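Long-range contacts in ribulose-bisphosphate carboxylase (Alicyclobacillus acidocaldarius subsp. acidocaldarius, PDB 4NAS), which is a RuBisCO-family protein with an N-terminal domain and a TIM-barrel catalytic domain, here containing bound calcium: residues Phe128-Val133 against Pro331-Pro336; Asn141-Met146 against Phe352-Val357; Met146-Ala151 against Val357-Gly362; Val243-Tyr248 against Pro268-Ala273; Gly375-Asp380 against Arg398-Gln403. All coordinates share one frame; numbering follows the deposited sequence. Where two conformers were deposited one is given.

Contact 1 of 5, residues Phe128-Val133 against Pro331-Pro336; sequences FGVEGV and PVLPAP
Leu333 and Val130 pack at the point where helix 129-137 meets the start of strand 333-337. The side chain of Leu333 can be followed outward from CB. Its CG stands anti to the carbonyl carbon, beside the backbone N (chi1 -83°), which brings it up to the first turn of the helix. There CG lies 3.8 Å from Val130 CG2. The two methyls then part. CD2 stays by Val130, at 4.1 Å from its CG2. CD1 runs on by one helical turn and meets Val133 tip to tip, 3.7 Å from its CG1. Leu333 thus spans two side chains that lie three residues apart in the helix.

Val130 CG2 is wedged into the other segment. Besides Leu333 it touches Pro331 CG at 4.1 Å. Val130 CG2 also lies 3.8 Å from Val332 C. The other branch, CG1, leaves this contact and packs on Asp355.

One backbone bond joins the segments. Val130 N donates to Pro331 O at 3.0 Å. The bond is bent, with 139° at the hydrogen, and the donor lies 34° out of the carbonyl plane. Gly129 CA comes within 3.2 Å of Pro331 O. Asp298 OD1 accepts hydrogen bonds from the backbone N of Phe128 and of Gly129.

The contact is largely buried. It sets the helix that precedes strand 144-146 against the N-terminal end of a barrel strand, away from the C-terminal strand ends where TIM-barrel active sites lie.

Contact 2 of 5, residues Asn141-Met146 against Phe352-Val357; sequences NRPLVM and FGVDLV
Leu144 and Leu356 supply the one hydrogen bond between these segments. Leu144 N donates to Leu356 O at 2.9 Å. The bond is fairly straight, 160° at the hydrogen, and lies in the carbonyl plane. It belongs to a parallel bridge that pairs Leu144 with Val357.

Weaker polar contacts gather at Pro143, which has no N-H to give. Its CA faces two carbonyl oxygens, Val354 O at 3.2 Å and Leu356 O at 3.3 Å, as CA-H...O contacts. Both oxygens are presented by an inverse gamma turn centred on Asp355, closed by a weak bond from Leu356 N to Val354 O.

The apolar contacts run along the same line. The Pro143 ring lies against Val354, with CD 4.0 Å from Val354 CB. Its CG also reaches Leu356 CD2 at 4.2 Å. Further on, the selenomethionine Met146 and Val357 cross obliquely. Val357 CG1, anti to its own backbone N (chi1 178°), touches Met146 CB at 3.7 Å. The Met146 chain bends at chi3 and brings CE back to 3.9 Å from that methyl.

The charged groups have partners of their own. Arg142 NH1 folds back onto Pro143 O, while NH2 forms a salt bridge with Asp173. Asp355 OD1 is paired with Arg134.

Leu144 packs on Val133, Arg134 and Leu137 of helix 129-137. Val145 packs on Phe379 and Ile382 of helix 371-386. Tyr349 of helix 345-352 covers Pro143 and Val354, and Val357 N bonds back to Pro334 in strand 333-337.

Contact 3 of 5, residues Met146-Ala151 against Val357-Gly362; sequences MSIFKA and VLNAGG
Met146 and Asn359 are paired in a parallel beta bridge between two neighbouring strands of the TIM barrel. Their side chains lie side by side and point the same way. Asn359 CG stands anti to its backbone N (chi1 -172°), which sets the amide beside the selenomethionine. The bent end of Met146 then puts CE over the face of the Asn359 amide, 3.4 Å from CG. The amide nitrogen ND2 is held from elsewhere by Ala335 O, which helps fix the rotation of the amide.

Ile148 comes in from the end of the strand, and its side chain is set at a slant to that of Asn359. Its CD1 reaches two oxygens, Asn359 OD1 at 3.4 Å and Ala360 O at 3.5 Å. The same methyl also lies near Gly361 CA, at the N-cap of helix 362-365. The Ile148 side chain is about 5 Å from a bound calcium ion, so this strand end lies close to a metal site.

Two backbone bonds flank the bridge. Met146 N donates to Leu358 O at 2.8 Å. In return, Ala360 N donates to Met146 O at 3.0 Å, approaching nearly along the C=O axis.

Contact 4 of 5, residues Val243-Tyr248 against Pro268-Ala273; sequences VVAYGY and PAVSGA
Val244 touches three successive residues of a type II turn, Ala269, Val270 and Ser271. The turn opens at Pro268, whose carbonyl O accepts Ser271 N at 3.0 Å. Ala269 follows and offers its carbonyl to the helix. Val244 CB lies 3.7 Å from Ala269 O. A water joins the two backbones here: it donates to Ala269 O at 2.6 Å and accepts Val244 N at 3.2 Å. The first turn of helix 243-246 is thus tied to the turn without a direct hydrogen bond.

Val270 has positive phi (85°), as the third position of a type II turn requires. Its side chain still points at the helix. CG1 meets Val244 CG1 at 4.2 Å, the two side chains crossing at a slant, and CG2 approaches Ala245 CB. Ser271 closes the turn, with CB 4.1 Å from Val244 CG2. The chain then leads into a short helix.

Val96 and Gly100 of the second subunit pack on Ala245 and Ala269. A glycerol lies about 4 Å from the Val244 side chain. Both segments directly follow neighbouring parallel strands, 238-242 and 264-267. They form part of the C-terminal rim of the barrel, the end where TIM-barrel active sites lie.

Contact 5 of 5, residues Gly375-Asp380 against Arg398-Gln403; sequences GRAFFD and RPALRQ
Asp380 and Arg398 both swing CG away from their own carbonyl carbons, with chi1 of -70° in Asp380. Arg398 then runs extended from CG to NE, so its aliphatic part passes across the Asp380 carboxylate at a slant. OD1 of Asp380 lies 3.6 Å from Arg398 CD. It sits near the plane of the guanidinium, at its edge, but the two flat groups are turned 82° against each other. OD1 of Asp380 remains 4.3 Å from Arg398 NE, too far for a salt bridge. Two conformers of Arg398 were deposited. Its NH1 bonds to Ala394 O, and its guanidinium makes a cation-pi contact with Trp383.

The other oxygen, OD2, turns to the start of helix 399-408, where Arg398 is the N-cap residue. Leu401 N gives Asp380 OD2 a weak hydrogen bond at 3.4 Å. A water donates to Asp380 OD2 at 2.7 Å and accepts from Ala400 N at 2.9 Å.

Small side chains let the helices come close. The axes of 375-380 and 399-403 approach to 7.7 Å, at 98°. Ala400 CB fits between Asp380 OD2 and the backbone of Ala377, and also touches Arg376 CB. Leu401 CB lies 3.7 Å from Asp380 CB.

The carboxylate therefore faces the N-terminal end of a helix, partly through water, with an arginine nearby. Such surroundings would probably favour its charged form. The weak bond from Leu401 N is the direct polar link and the water an indirect one. Arg398 adds alkyl packing and a charge beyond salt-bridge range.

Contacts 1, 2 and 3 form a continuous block. Contacts 2 and 3 share Met146 and Val357, and Leu144 O lies 2.7 Å from Leu358 N between them. Contact 1 joins through Pro334 O, 3.0 Å from Val357 N; both distances suit hydrogen bonds. Contact 5 packs on the outside of this block, with Phe378 on Ala360 and Phe379 on Val145. Contact 4 stands apart, its centre about 20 Å from that of contact 3, and both touch the second subunit. Calcium is bound at carboxylated Lys176, Asp178 and Glu179. The side chains of Ile148 (contact 3) and Ala269 (contact 4) each lie near a bound calcium ion, at about 5 and 8 Å; contact 5 is peripheral.

Contact 1 of 5, residues Phe128-Val133 against Pro331-Pro336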
# COMPACT_ATOMS: atom_id res chain seq x y z
N PHE B 128 -16.99 -11.05 12.68
CA PHE B 128 -18.45 -11.06 12.78
C PHE B 128 -19.18 -11.52 11.52
O PHE B 128 -20.11 -12.34 11.60
CB PHE B 128 -18.96 -9.69 13.22
CG PHE B 128 -18.55 -9.33 14.62
CD1 PHE B 128 -19.31 -9.73 15.71
CD2 PHE B 128 -17.39 -8.61 14.85
CE1 PHE B 128 -18.93 -9.41 16.99
CE2 PHE B 128 -17.00 -8.30 16.14
CZ PHE B 128 -17.77 -8.68 17.21
N GLY B 129 -18.78 -10.98 10.38
CA GLY B 129 -19.49 -11.22 9.13
C GLY B 129 -20.91 -10.66 9.10
O GLY B 129 -21.30 -9.92 10.01
N VAL B 130 -21.68 -11.03 8.08
CA VAL B 130 -23.05 -10.57 7.92
C VAL B 130 -23.88 -10.88 9.17
O VAL B 130 -24.42 -9.98 9.81
CB VAL B 130 -23.71 -11.21 6.64
CG1 VAL B 130 -25.18 -10.93 6.60
CG2 VAL B 130 -23.05 -10.71 5.38
N GLU B 131 -23.92 -12.15 9.56
CA GLU B 131 -24.77 -12.58 10.69
C GLU B 131 -24.40 -11.94 12.04
O GLU B 131 -25.27 -11.71 12.87
CB GLU B 131 -24.75 -14.12 10.80
N GLY B 132 -23.12 -11.67 12.25
CA GLY B 132 -22.65 -11.12 13.51
C GLY B 132 -22.88 -9.62 13.62
O GLY B 132 -23.13 -9.11 14.71
N VAL B 133 -22.82 -8.91 12.50
CA VAL B 133 -23.17 -7.50 12.50
C VAL B 133 -24.66 -7.36 12.80
O VAL B 133 -25.06 -6.53 13.63
CB VAL B 133 -22.89 -6.83 11.14
CG1 VAL B 133 -23.61 -5.47 11.05
CG2 VAL B 133 -21.39 -6.67 10.92
N PRO B 331 -19.03 -14.38 5.33
CA PRO B 331 -19.31 -13.40 4.26
C PRO B 331 -19.36 -11.97 4.80
O PRO B 331 -19.58 -11.73 5.99
CB PRO B 331 -20.70 -13.83 3.76
CG PRO B 331 -21.33 -14.41 4.96
CD PRO B 331 -20.25 -15.14 5.69
N VAL B 332 -19.13 -11.03 3.91
CA VAL B 332 -18.97 -9.63 4.27
C VAL B 332 -20.17 -8.85 3.74
O VAL B 332 -20.68 -9.17 2.68
CB VAL B 332 -17.69 -9.06 3.63
CG1 VAL B 332 -17.50 -7.57 3.99
CG2 VAL B 332 -16.49 -9.89 4.05
N LEU B 333 -20.60 -7.83 4.49
CA LEU B 333 -21.68 -6.96 4.04
C LEU B 333 -21.14 -5.91 3.08
O LEU B 333 -20.21 -5.20 3.41
CB LEU B 333 -22.32 -6.24 5.25
CG LEU B 333 -23.40 -6.94 6.07
CD1 LEU B 333 -23.56 -6.23 7.42
CD2 LEU B 333 -24.73 -6.94 5.31
N PRO B 334 -21.71 -5.83 1.88
CA PRO B 334 -21.32 -4.76 0.95
C PRO B 334 -21.99 -3.43 1.27
O PRO B 334 -23.21 -3.36 1.57
CB PRO B 334 -21.78 -5.28 -0.41
CG PRO B 334 -22.89 -6.24 -0.09
CD PRO B 334 -22.59 -6.83 1.25
N ALA B 335 -21.20 -2.37 1.23
CA ALA B 335 -21.71 -1.02 1.47
C ALA B 335 -21.33 -0.11 0.29
O ALA B 335 -20.39 0.69 0.39
CB ALA B 335 -21.14 -0.49 2.77
N PRO B 336 -22.03 -0.27 -0.84
CA PRO B 336 -21.65 0.48 -2.04
C PRO B 336 -21.95 1.97 -1.86
O PRO B 336 -22.98 2.34 -1.27
CB PRO B 336 -22.49 -0.17 -3.14
CG PRO B 336 -23.66 -0.80 -2.42
CD PRO B 336 -23.16 -1.19 -1.08

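Contact 2 of 5, residues Asn141-Met146 against Phe352-Val357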
# COMPACT_ATOMS: atom_id res chain seq x y z
N ASN B 141 -33.52 -8.99 8.37
CA ASN B 141 -34.49 -9.04 7.27
C ASN B 141 -34.72 -7.73 6.55
O ASN B 141 -35.82 -7.46 6.04
CB ASN B 141 -35.83 -9.58 7.78
CG ASN B 141 -35.72 -10.98 8.32
OD1 ASN B 141 -35.18 -11.86 7.65
ND2 ASN B 141 -36.20 -11.19 9.54
N ARG B 142 -33.69 -6.90 6.52
CA ARG B 142 -33.75 -5.64 5.79
C ARG B 142 -32.33 -5.13 5.58
O ARG B 142 -31.42 -5.47 6.35
CB ARG B 142 -34.57 -4.60 6.57
CG ARG B 142 -33.97 -4.22 7.92
CD ARG B 142 -34.70 -3.03 8.52
NE ARG B 142 -34.27 -2.69 9.87
CZ ARG B 142 -33.23 -1.91 10.15
NH1 ARG B 142 -32.49 -1.42 9.16
NH2 ARG B 142 -32.91 -1.64 11.41
N PRO B 143 -32.10 -4.36 4.51
CA PRO B 143 -30.84 -3.62 4.44
C PRO B 143 -30.66 -2.74 5.68
O PRO B 143 -31.63 -2.26 6.27
CB PRO B 143 -31.02 -2.74 3.20
CG PRO B 143 -31.91 -3.57 2.31
CD PRO B 143 -32.82 -4.37 3.23
N LEU B 144 -29.40 -2.55 6.06
CA LEU B 144 -29.06 -1.66 7.14
C LEU B 144 -28.93 -0.25 6.59
O LEU B 144 -28.74 -0.07 5.39
CB LEU B 144 -27.73 -2.10 7.75
CG LEU B 144 -27.79 -3.18 8.83
CD1 LEU B 144 -28.18 -4.54 8.30
CD2 LEU B 144 -26.44 -3.23 9.53
N VAL B 145 -29.04 0.76 7.45
CA VAL B 145 -28.94 2.14 6.99
C VAL B 145 -27.80 2.81 7.72
O VAL B 145 -27.74 2.77 8.96
CB VAL B 145 -30.25 2.95 7.24
CG1 VAL B 145 -30.09 4.39 6.79
CG2 VAL B 145 -31.45 2.30 6.54
N MSE B 146 -26.88 3.40 6.96
CA MSE B 146 -25.73 4.09 7.55
C MSE B 146 -25.65 5.55 7.10
O MSE B 146 -25.81 5.85 5.92
CB MSE B 146 -24.44 3.35 7.20
CG MSE B 146 -23.17 4.00 7.75
SE MSE B 146 -21.67 2.74 7.52
CE MSE B 146 -21.62 2.78 5.59
N PHE B 352 -28.43 -6.38 -4.65
CA PHE B 352 -27.72 -6.98 -3.52
C PHE B 352 -28.55 -7.87 -2.59
O PHE B 352 -28.00 -8.64 -1.81
CB PHE B 352 -27.01 -5.90 -2.70
CG PHE B 352 -26.00 -5.11 -3.48
CD1 PHE B 352 -24.69 -5.54 -3.60
CD2 PHE B 352 -26.35 -3.90 -4.06
CE1 PHE B 352 -23.76 -4.80 -4.31
CE2 PHE B 352 -25.43 -3.15 -4.78
CZ PHE B 352 -24.12 -3.61 -4.90
N GLY B 353 -29.87 -7.75 -2.65
CA GLY B 353 -30.73 -8.45 -1.70
C GLY B 353 -30.82 -7.68 -0.39
O GLY B 353 -30.47 -6.50 -0.35
N VAL B 354 -31.26 -8.34 0.68
CA VAL B 354 -31.38 -7.65 1.97
C VAL B 354 -30.04 -7.46 2.69
O VAL B 354 -29.92 -6.55 3.52
CB VAL B 354 -32.39 -8.34 2.92
CG1 VAL B 354 -33.80 -8.34 2.33
CG2 VAL B 354 -31.95 -9.75 3.23
N ASP B 355 -29.05 -8.30 2.39
CA ASP B 355 -27.71 -8.22 3.02
C ASP B 355 -26.89 -7.10 2.42
O ASP B 355 -25.99 -7.30 1.59
CB ASP B 355 -26.96 -9.55 2.92
CG ASP B 355 -27.51 -10.60 3.88
OD1 ASP B 355 -28.34 -10.26 4.75
OD2 ASP B 355 -27.10 -11.76 3.75
N LEU B 356 -27.20 -5.89 2.86
CA LEU B 356 -26.74 -4.70 2.19
C LEU B 356 -26.69 -3.61 3.25
O LEU B 356 -27.52 -3.59 4.16
CB LEU B 356 -27.74 -4.33 1.10
CG LEU B 356 -27.62 -2.98 0.39
CD1 LEU B 356 -26.36 -2.94 -0.46
CD2 LEU B 356 -28.87 -2.70 -0.44
N VAL B 357 -25.71 -2.73 3.15
CA VAL B 357 -25.74 -1.50 3.94
C VAL B 357 -26.05 -0.35 2.99
O VAL B 357 -25.33 -0.16 2.01
CB VAL B 357 -24.42 -1.23 4.64
CG1 VAL B 357 -24.50 0.09 5.42
CG2 VAL B 357 -24.04 -2.40 5.57

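Contact 3 of 5, residues Met146-Ala151 against Val357-Gly362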
# COMPACT_ATOMS: atom_id res chain seq x y z
N MSE B 146 -26.88 3.40 6.96
CA MSE B 146 -25.73 4.09 7.55
C MSE B 146 -25.65 5.55 7.10
O MSE B 146 -25.81 5.85 5.92
CB MSE B 146 -24.44 3.35 7.20
CG MSE B 146 -23.17 4.00 7.75
SE MSE B 146 -21.67 2.74 7.52
CE MSE B 146 -21.62 2.78 5.59
N SER B 147 -25.42 6.45 8.06
CA SER B 147 -25.23 7.89 7.78
C SER B 147 -23.75 8.27 7.99
O SER B 147 -23.03 7.62 8.75
CB SER B 147 -26.18 8.76 8.64
OG SER B 147 -26.13 10.13 8.27
N ILE B 148 -23.28 9.29 7.27
CA ILE B 148 -21.90 9.75 7.43
C ILE B 148 -21.87 11.21 7.87
O ILE B 148 -22.55 12.04 7.28
CB ILE B 148 -21.12 9.65 6.10
CG1 ILE B 148 -21.22 8.22 5.53
CG2 ILE B 148 -19.69 10.10 6.29
CD1 ILE B 148 -21.04 8.13 4.03
N PHE B 149 -21.09 11.51 8.91
CA PHE B 149 -20.86 12.89 9.35
C PHE B 149 -20.53 13.81 8.18
O PHE B 149 -19.63 13.52 7.40
CB PHE B 149 -19.71 12.97 10.37
CG PHE B 149 -20.15 12.78 11.78
CD1 PHE B 149 -20.33 11.51 12.29
CD2 PHE B 149 -20.40 13.88 12.59
CE1 PHE B 149 -20.75 11.35 13.61
CE2 PHE B 149 -20.81 13.70 13.89
CZ PHE B 149 -20.98 12.44 14.40
N LYS B 150 -21.23 14.92 8.07
CA LYS B 150 -20.94 15.83 6.97
C LYS B 150 -19.70 16.69 7.27
O LYS B 150 -19.00 17.15 6.35
CB LYS B 150 -22.16 16.70 6.63
CG LYS B 150 -22.51 17.76 7.65
CD LYS B 150 -23.80 18.46 7.27
CE LYS B 150 -24.18 19.53 8.28
NZ LYS B 150 -25.61 19.90 8.15
N ALA B 151 -19.40 16.86 8.56
CA ALA B 151 -18.33 17.76 9.02
C ALA B 151 -17.78 17.31 10.37
O ALA B 151 -18.55 17.05 11.30
CB ALA B 151 -18.83 19.19 9.11
N VAL B 357 -25.71 -2.73 3.15
CA VAL B 357 -25.74 -1.50 3.94
C VAL B 357 -26.05 -0.35 2.99
O VAL B 357 -25.33 -0.16 2.01
CB VAL B 357 -24.42 -1.23 4.64
CG1 VAL B 357 -24.50 0.09 5.42
CG2 VAL B 357 -24.04 -2.40 5.57
N LEU B 358 -27.13 0.38 3.27
CA LEU B 358 -27.43 1.60 2.53
C LEU B 358 -26.48 2.68 3.04
O LEU B 358 -26.64 3.21 4.14
CB LEU B 358 -28.91 2.01 2.63
CG LEU B 358 -29.89 1.01 2.00
CD1 LEU B 358 -31.32 1.21 2.51
CD2 LEU B 358 -29.85 1.06 0.47
N ASN B 359 -25.45 2.94 2.25
CA ASN B 359 -24.34 3.80 2.61
C ASN B 359 -24.68 5.22 2.15
O ASN B 359 -24.28 5.64 1.07
CB ASN B 359 -23.07 3.28 1.92
CG ASN B 359 -21.81 3.97 2.37
OD1 ASN B 359 -21.86 4.95 3.10
ND2 ASN B 359 -20.66 3.47 1.91
N ALA B 360 -25.44 5.94 2.97
CA ALA B 360 -25.90 7.26 2.57
C ALA B 360 -25.02 8.38 3.12
O ALA B 360 -24.55 8.33 4.25
CB ALA B 360 -27.33 7.45 3.01
N GLY B 361 -24.80 9.41 2.30
CA GLY B 361 -24.09 10.59 2.75
C GLY B 361 -24.89 11.84 2.43
O GLY B 361 -25.63 12.35 3.27
N GLY B 362 -24.74 12.32 1.19
CA GLY B 362 -25.58 13.40 0.69
C GLY B 362 -27.03 12.99 0.70
O GLY B 362 -27.92 13.83 0.77

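Contact 4 of 5, residues Val243-Tyr248 against Pro268-Ala273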
# COMPACT_ATOMS: atom_id res chain seq x y z
N VAL B 243 -8.00 0.70 5.47
CA VAL B 243 -7.19 -0.53 5.37
C VAL B 243 -5.95 -0.39 4.51
O VAL B 243 -4.82 -0.80 4.90
CB VAL B 243 -8.06 -1.67 4.86
CG1 VAL B 243 -7.25 -2.96 4.84
CG2 VAL B 243 -9.28 -1.81 5.77
N VAL B 244 -6.13 0.15 3.31
CA VAL B 244 -5.01 0.26 2.38
C VAL B 244 -3.93 1.24 2.89
O VAL B 244 -2.74 1.03 2.66
CB VAL B 244 -5.49 0.64 0.93
CG1 VAL B 244 -4.29 0.81 -0.05
CG2 VAL B 244 -6.46 -0.42 0.40
N ALA B 245 -4.34 2.29 3.58
CA ALA B 245 -3.36 3.23 4.12
C ALA B 245 -2.49 2.54 5.18
O ALA B 245 -1.27 2.76 5.27
CB ALA B 245 -4.05 4.45 4.70
N TYR B 246 -3.12 1.69 5.97
CA TYR B 246 -2.40 1.09 7.09
C TYR B 246 -1.67 -0.18 6.67
O TYR B 246 -0.60 -0.50 7.21
CB TYR B 246 -3.35 0.77 8.23
CG TYR B 246 -3.47 1.89 9.23
CD1 TYR B 246 -2.38 2.25 10.02
CD2 TYR B 246 -4.67 2.56 9.42
CE1 TYR B 246 -2.48 3.26 10.95
CE2 TYR B 246 -4.78 3.59 10.37
CZ TYR B 246 -3.68 3.93 11.12
OH TYR B 246 -3.77 4.92 12.07
N GLY B 247 -2.23 -0.90 5.70
CA GLY B 247 -1.68 -2.18 5.28
C GLY B 247 -2.52 -3.35 5.72
O GLY B 247 -3.05 -3.35 6.83
N TYR B 248 -2.61 -4.40 4.89
CA TYR B 248 -3.55 -5.48 5.20
C TYR B 248 -3.15 -6.31 6.42
O TYR B 248 -4.02 -6.81 7.16
CB TYR B 248 -3.79 -6.41 3.99
CG TYR B 248 -4.47 -5.77 2.80
CD1 TYR B 248 -5.86 -5.76 2.68
CD2 TYR B 248 -3.73 -5.20 1.77
CE1 TYR B 248 -6.49 -5.18 1.60
CE2 TYR B 248 -4.35 -4.62 0.68
CZ TYR B 248 -5.73 -4.63 0.59
OH TYR B 248 -6.35 -4.05 -0.50
N PRO B 268 -12.33 2.33 1.63
CA PRO B 268 -11.39 2.12 0.52
C PRO B 268 -10.37 3.22 0.25
O PRO B 268 -9.76 3.17 -0.82
CB PRO B 268 -12.32 2.03 -0.71
CG PRO B 268 -13.46 2.85 -0.34
CD PRO B 268 -13.69 2.61 1.15
N ALA B 269 -10.23 4.21 1.13
CA ALA B 269 -9.29 5.30 0.92
C ALA B 269 -7.95 4.80 0.40
O ALA B 269 -7.42 3.81 0.92
CB ALA B 269 -9.08 6.10 2.20
N VAL B 270 -7.44 5.45 -0.65
CA VAL B 270 -6.14 5.17 -1.28
C VAL B 270 -6.17 4.04 -2.32
O VAL B 270 -5.29 3.96 -3.17
CB VAL B 270 -4.98 4.95 -0.23
CG1 VAL B 270 -3.62 4.82 -0.94
CG2 VAL B 270 -4.93 6.12 0.77
N SER B 271 -7.19 3.20 -2.28
CA SER B 271 -7.23 2.00 -3.13
C SER B 271 -7.21 2.33 -4.60
O SER B 271 -6.66 1.59 -5.40
CB SER B 271 -8.48 1.18 -2.83
OG SER B 271 -9.65 1.98 -3.00
N GLY B 272 -7.85 3.45 -4.96
CA GLY B 272 -7.85 3.87 -6.36
C GLY B 272 -6.48 4.10 -6.94
O GLY B 272 -6.30 4.10 -8.16
N ALA B 273 -5.47 4.31 -6.09
CA ALA B 273 -4.12 4.46 -6.59
C ALA B 273 -3.59 3.14 -7.10
O ALA B 273 -2.60 3.13 -7.83
CB ALA B 273 -3.18 5.03 -5.50
O HOH W 1 -8.32 2.41 2.93

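Contact 5 of 5, residues Gly375-Asp380 against Arg398-Gln403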
# COMPACT_ATOMS: atom_id res chain seq x y z
N GLY B 375 -32.92 10.21 6.87
CA GLY B 375 -32.97 8.84 7.33
C GLY B 375 -34.35 8.19 7.21
O GLY B 375 -34.47 7.06 6.72
N ARG B 376 -35.38 8.91 7.64
CA ARG B 376 -36.75 8.38 7.60
C ARG B 376 -37.09 7.93 6.18
O ARG B 376 -37.67 6.85 5.98
CB ARG B 376 -37.77 9.41 8.11
CG ARG B 376 -37.62 9.71 9.59
CD ARG B 376 -38.58 10.78 10.05
NE ARG B 376 -39.96 10.31 10.04
CZ ARG B 376 -40.53 9.70 11.07
NH1 ARG B 376 -39.83 9.49 12.18
NH2 ARG B 376 -41.80 9.31 10.99
N ALA B 377 -36.71 8.76 5.20
CA ALA B 377 -36.87 8.48 3.77
C ALA B 377 -36.42 7.08 3.36
O ALA B 377 -37.10 6.40 2.59
CB ALA B 377 -36.11 9.50 2.95
N PHE B 378 -35.25 6.66 3.83
CA PHE B 378 -34.75 5.35 3.46
C PHE B 378 -35.63 4.27 4.08
O PHE B 378 -35.99 3.29 3.42
CB PHE B 378 -33.28 5.17 3.86
CG PHE B 378 -32.31 5.89 2.95
CD1 PHE B 378 -31.92 5.33 1.74
CD2 PHE B 378 -31.78 7.12 3.31
CE1 PHE B 378 -31.04 5.99 0.89
CE2 PHE B 378 -30.90 7.79 2.48
CZ PHE B 378 -30.53 7.22 1.26
N PHE B 379 -35.98 4.44 5.34
CA PHE B 379 -36.90 3.52 5.98
C PHE B 379 -38.28 3.47 5.29
O PHE B 379 -38.89 2.40 5.21
CB PHE B 379 -36.96 3.79 7.49
CG PHE B 379 -35.74 3.30 8.24
CD1 PHE B 379 -35.57 1.94 8.50
CD2 PHE B 379 -34.76 4.18 8.65
CE1 PHE B 379 -34.45 1.47 9.17
CE2 PHE B 379 -33.62 3.71 9.33
CZ PHE B 379 -33.47 2.36 9.59
N ASP B 380 -38.74 4.59 4.75
CA ASP B 380 -40.00 4.63 3.99
C ASP B 380 -39.94 3.76 2.72
O ASP B 380 -40.88 3.02 2.38
CB ASP B 380 -40.38 6.07 3.61
CG ASP B 380 -40.80 6.91 4.82
OD1 ASP B 380 -41.33 6.34 5.79
OD2 ASP B 380 -40.61 8.16 4.78
N ARG B 398 -46.21 9.33 3.17
CA ARG B 398 -44.92 9.50 3.83
C ARG B 398 -44.14 10.67 3.25
O ARG B 398 -43.48 10.54 2.22
CB ARG B 398 -44.10 8.21 3.71
CG ARG B 398 -44.74 7.02 4.41
CD ARG B 398 -44.27 5.68 3.84
NE ARG B 398 -44.99 4.58 4.47
CZ ARG B 398 -46.23 4.21 4.14
NH1 ARG B 398 -46.89 4.84 3.18
NH2 ARG B 398 -46.80 3.20 4.79
N PRO B 399 -44.23 11.84 3.91
CA PRO B 399 -43.62 13.08 3.40
C PRO B 399 -42.10 12.97 3.22
O PRO B 399 -41.57 13.64 2.33
CB PRO B 399 -43.98 14.12 4.47
CG PRO B 399 -44.24 13.32 5.70
CD PRO B 399 -44.87 12.05 5.22
N ALA B 400 -41.41 12.17 4.02
CA ALA B 400 -39.95 12.03 3.86
C ALA B 400 -39.60 11.47 2.48
O ALA B 400 -38.86 12.10 1.72
CB ALA B 400 -39.37 11.16 4.96
N LEU B 401 -40.15 10.30 2.17
CA LEU B 401 -39.95 9.69 0.86
C LEU B 401 -40.38 10.64 -0.25
O LEU B 401 -39.72 10.73 -1.28
CB LEU B 401 -40.75 8.39 0.76
CG LEU B 401 -40.66 7.64 -0.57
CD1 LEU B 401 -39.20 7.23 -0.87
CD2 LEU B 401 -41.56 6.42 -0.58
N ARG B 402 -41.49 11.33 -0.03
CA ARG B 402 -42.01 12.30 -0.99
C ARG B 402 -40.96 13.35 -1.37
O ARG B 402 -40.68 13.57 -2.54
CB ARG B 402 -43.24 12.98 -0.37
CG ARG B 402 -43.83 14.12 -1.15
CD ARG B 402 -44.82 14.88 -0.26
NE ARG B 402 -44.20 16.01 0.43
CZ ARG B 402 -44.67 16.55 1.55
NH1 ARG B 402 -44.06 17.60 2.10
NH2 ARG B 402 -45.75 16.05 2.14
N GLN B 403 -40.38 14.00 -0.37
CA GLN B 403 -39.33 14.99 -0.60
C GLN B 403 -38.12 14.39 -1.31
O GLN B 403 -37.53 15.01 -2.21
CB GLN B 403 -38.92 15.66 0.71
CG GLN B 403 -40.01 16.57 1.28
CD GLN B 403 -39.60 17.26 2.57
OE1 GLN B 403 -39.50 16.62 3.62
NE2 GLN B 403 -39.39 18.58 2.50
O HOH W 2 -42.23 10.07 5.84